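Local coordinates for Glyoxalase/bleomycin resistance protein/dioxygenase (Albidiferax ferrireducens T118, PDB 4QB5), which is of unknown specific function but belongs to the glyoxalase/bleomycin resistance/dioxygenase superfamily and may act as a dioxygenase, at residues K126-A130 and C141-P146. Sequence-based numbering, arbitrary orientation.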
ATOM      1  N   LYS C 126      11.279  -6.251 -17.775  1.00 40.30           N
ATOM      2  CA  LYS C 126      10.057  -6.239 -18.591  1.00 40.89           C
ATOM      3  C   LYS C 126       8.792  -6.550 -17.752  1.00 36.19           C
ATOM      4  O   LYS C 126       8.711  -7.602 -17.102  1.00 34.00           O
ATOM      5  CB  LYS C 126      10.123  -7.234 -19.754  1.00 42.43           C
ATOM      6  CG  LYS C 126       9.002  -7.009 -20.790  1.00 46.51           C
ATOM      7  CD  LYS C 126       8.951  -8.166 -21.782  1.00 55.16           C
ATOM      8  CE  LYS C 126       8.031  -7.887 -22.961  1.00 59.35           C
ATOM      9  NZ  LYS C 126       7.976  -9.016 -23.934  1.00 64.00           N
ATOM     10  N   LEU C 127       7.809  -5.647 -17.807  1.00 32.62           N
ATOM     11  CA  LEU C 127       6.590  -5.776 -16.997  1.00 28.97           C
ATOM     12  C   LEU C 127       5.397  -5.499 -17.835  1.00 26.23           C
ATOM     13  O   LEU C 127       5.451  -4.626 -18.690  1.00 25.90           O
ATOM     14  CB  LEU C 127       6.563  -4.698 -15.905  1.00 33.07           C
ATOM     15  CG  LEU C 127       7.752  -4.681 -14.973  1.00 37.07           C
ATOM     16  CD1 LEU C 127       7.743  -3.361 -14.194  1.00 38.07           C
ATOM     17  CD2 LEU C 127       7.741  -5.918 -14.099  1.00 35.19           C
ATOM     18  N   TYR C 128       4.275  -6.110 -17.466  1.00 21.45           N
ATOM     19  CA  TYR C 128       2.998  -5.664 -18.003  1.00 19.94           C
ATOM     20  C   TYR C 128       2.210  -4.992 -16.844  1.00 18.57           C
ATOM     21  O   TYR C 128       2.124  -5.494 -15.729  1.00 18.09           O
ATOM     22  CB  TYR C 128       2.256  -6.831 -18.588  1.00 19.19           C
ATOM     23  CG  TYR C 128       1.099  -6.430 -19.434  1.00 19.31           C
ATOM     24  CD1 TYR C 128      -0.130  -6.100 -18.859  1.00 20.87           C
ATOM     25  CD2 TYR C 128       1.203  -6.393 -20.811  1.00 19.41           C
ATOM     26  CE1 TYR C 128      -1.210  -5.735 -19.640  1.00 19.81           C
ATOM     27  CE2 TYR C 128       0.130  -6.020 -21.589  1.00 18.82           C
ATOM     28  CZ  TYR C 128      -1.062  -5.689 -21.003  1.00 20.25           C
ATOM     29  OH  TYR C 128      -2.135  -5.317 -21.766  1.00 17.39           O
ATOM     30  N   LEU C 129       1.640  -3.854 -17.135  1.00 19.51           N
ATOM     31  CA  LEU C 129       0.971  -3.043 -16.148  1.00 20.61           C
ATOM     32  C   LEU C 129      -0.388  -2.593 -16.661  1.00 18.32           C
ATOM     33  O   LEU C 129      -0.496  -2.168 -17.792  1.00 16.95           O
ATOM     34  CB  LEU C 129       1.789  -1.781 -15.962  1.00 25.52           C
ATOM     35  CG  LEU C 129       3.057  -1.910 -15.138  1.00 30.43           C
ATOM     36  CD1 LEU C 129       3.908  -0.653 -15.293  1.00 33.60           C
ATOM     37  CD2 LEU C 129       2.588  -2.038 -13.708  1.00 33.74           C
ATOM     38  N   ALA C 130      -1.388  -2.567 -15.791  1.00 16.13           N
ATOM     39  CA  ALA C 130      -2.657  -1.924 -16.093  1.00 16.21           C
ATOM     40  C   ALA C 130      -3.055  -1.044 -14.910  1.00 16.02           C
ATOM     41  O   ALA C 130      -3.251  -1.576 -13.790  1.00 15.15           O
ATOM     42  CB  ALA C 130      -3.731  -3.014 -16.311  1.00 16.49           C
ATOM     43  N   CYS C 141      -2.883  -0.611  -9.601  1.00 13.60           N
ATOM     44  CA  CYS C 141      -2.555  -1.277 -10.852  1.00 14.49           C
ATOM     45  C   CYS C 141      -2.397  -2.737 -10.614  1.00 14.71           C
ATOM     46  O   CYS C 141      -2.332  -3.217  -9.442  1.00 14.51           O
ATOM     47  CB  CYS C 141      -1.277  -0.723 -11.505  1.00 18.18           C
ATOM     48  SG  CYS C 141       0.124  -0.982 -10.475  1.00 21.35           S
ATOM     49  N   ALA C 142      -2.492  -3.456 -11.697  1.00 14.17           N
ATOM     50  CA  ALA C 142      -2.142  -4.890 -11.701  1.00 14.53           C
ATOM     51  C   ALA C 142      -0.819  -5.025 -12.473  1.00 15.16           C
ATOM     52  O   ALA C 142      -0.619  -4.370 -13.529  1.00 15.86           O
ATOM     53  CB  ALA C 142      -3.240  -5.727 -12.357  1.00 14.18           C
ATOM     54  N   LEU C 143       0.102  -5.796 -11.920  1.00 15.14           N
ATOM     55  CA  LEU C 143       1.419  -5.946 -12.524  1.00 16.07           C
ATOM     56  C   LEU C 143       1.774  -7.402 -12.679  1.00 15.84           C
ATOM     57  O   LEU C 143       1.670  -8.207 -11.715  1.00 15.45           O
ATOM     58  CB  LEU C 143       2.468  -5.267 -11.635  1.00 17.78           C
ATOM     59  CG  LEU C 143       3.948  -5.321 -12.033  1.00 19.02           C
ATOM     60  CD1 LEU C 143       4.728  -4.155 -11.414  1.00 20.26           C
ATOM     61  CD2 LEU C 143       4.572  -6.612 -11.584  1.00 19.74           C
ATOM     62  N   HIS C 144       2.232  -7.757 -13.879  1.00 18.18           N
ATOM     63  CA  HIS C 144       2.760  -9.055 -14.133  1.00 18.63           C
ATOM     64  C   HIS C 144       4.209  -8.938 -14.639  1.00 20.56           C
ATOM     65  O   HIS C 144       4.489  -8.208 -15.573  1.00 18.75           O
ATOM     66  CB  HIS C 144       1.909  -9.741 -15.183  1.00 20.10           C
ATOM     67  CG  HIS C 144       2.494 -11.027 -15.654  1.00 19.55           C
ATOM     68  ND1 HIS C 144       2.691 -12.104 -14.817  1.00 21.81           N
ATOM     69  CD2 HIS C 144       3.018 -11.378 -16.845  1.00 21.44           C
ATOM     70  CE1 HIS C 144       3.292 -13.074 -15.476  1.00 20.71           C
ATOM     71  NE2 HIS C 144       3.505 -12.652 -16.705  1.00 22.02           N
ATOM     72  N   ARG C 145       5.080  -9.760 -14.099  1.00 23.94           N
ATOM     73  CA  ARG C 145       6.467  -9.882 -14.578  1.00 31.49           C
ATOM     74  C   ARG C 145       6.699 -11.246 -15.261  1.00 31.17           C
ATOM     75  O   ARG C 145       6.624 -12.264 -14.597  1.00 32.40           O
ATOM     76  CB  ARG C 145       7.393  -9.756 -13.371  1.00 37.60           C
ATOM     77  CG  ARG C 145       8.869  -9.782 -13.713  1.00 46.80           C
ATOM     78  CD  ARG C 145       9.662  -9.222 -12.544  1.00 53.96           C
ATOM     79  NE  ARG C 145      11.072  -9.599 -12.636  1.00 64.08           N
ATOM     80  CZ  ARG C 145      12.092  -8.766 -12.851  1.00 68.60           C
ATOM     81  NH1 ARG C 145      11.915  -7.452 -13.009  1.00 76.28           N
ATOM     82  NH2 ARG C 145      13.320  -9.261 -12.900  1.00 77.31           N
ATOM     83  N   PRO C 146       6.938 -11.272 -16.581  1.00 35.02           N
ATOM     84  CA  PRO C 146       7.010 -12.557 -17.338  1.00 42.11           C
ATOM     85  C   PRO C 146       8.144 -13.506 -16.944  1.00 42.04           C
ATOM     86  O   PRO C 146       9.118 -13.030 -16.375  1.00 45.42           O
ATOM     87  CB  PRO C 146       7.202 -12.095 -18.785  1.00 40.72           C
ATOM     88  CG  PRO C 146       6.594 -10.729 -18.859  1.00 38.23           C
ATOM     89  CD  PRO C 146       6.752 -10.115 -17.487  1.00 38.42           C
TER
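Tyr128 and Ala130 pair with His144 and Ala142 in an antiparallel beta hairpin, whose two strands, 127-133 and 139-144, lie at the centre of a four-stranded mixed sheet. Both pairs are of the hydrogen-bonded type. Tyr128 N gives a nearly straight bond to His144 O (2.8 Å, 175° at the hydrogen), and His144 N returns one to Tyr128 O; Ala130 and Ala142 repeat the exchange, with Ala142 N tilted from the plane of the carbonyl it meets. Between them, Leu129 faces Leu143 in a non-hydrogen-bonded pair. These two leucines run side by side, Leu129 CD2 lying 3.8 Å from both CB and CD1 of Leu143. With CG anti to its carbonyl carbon (chi1 -57°), Leu127 sets CD2 3.9 Å from Arg145 CB and 4.1 Å from Leu143 CD2. Cys141 SG extends this apolar face, 4.2 Å from Leu129 CD2, and the second subunit packs on Cys141 and Leu143. Tyr128, Ala130, Ala142 and His144 occupy the other face, where helix 95-107 packs against Tyr128, Ala142 and His144; Asp99 binds the Tyr128 hydroxyl. The sheet's 1-4-3-2 strand order, with a helix after its first strand, is that of the βαβββ module of the vicinal oxygen chelate fold.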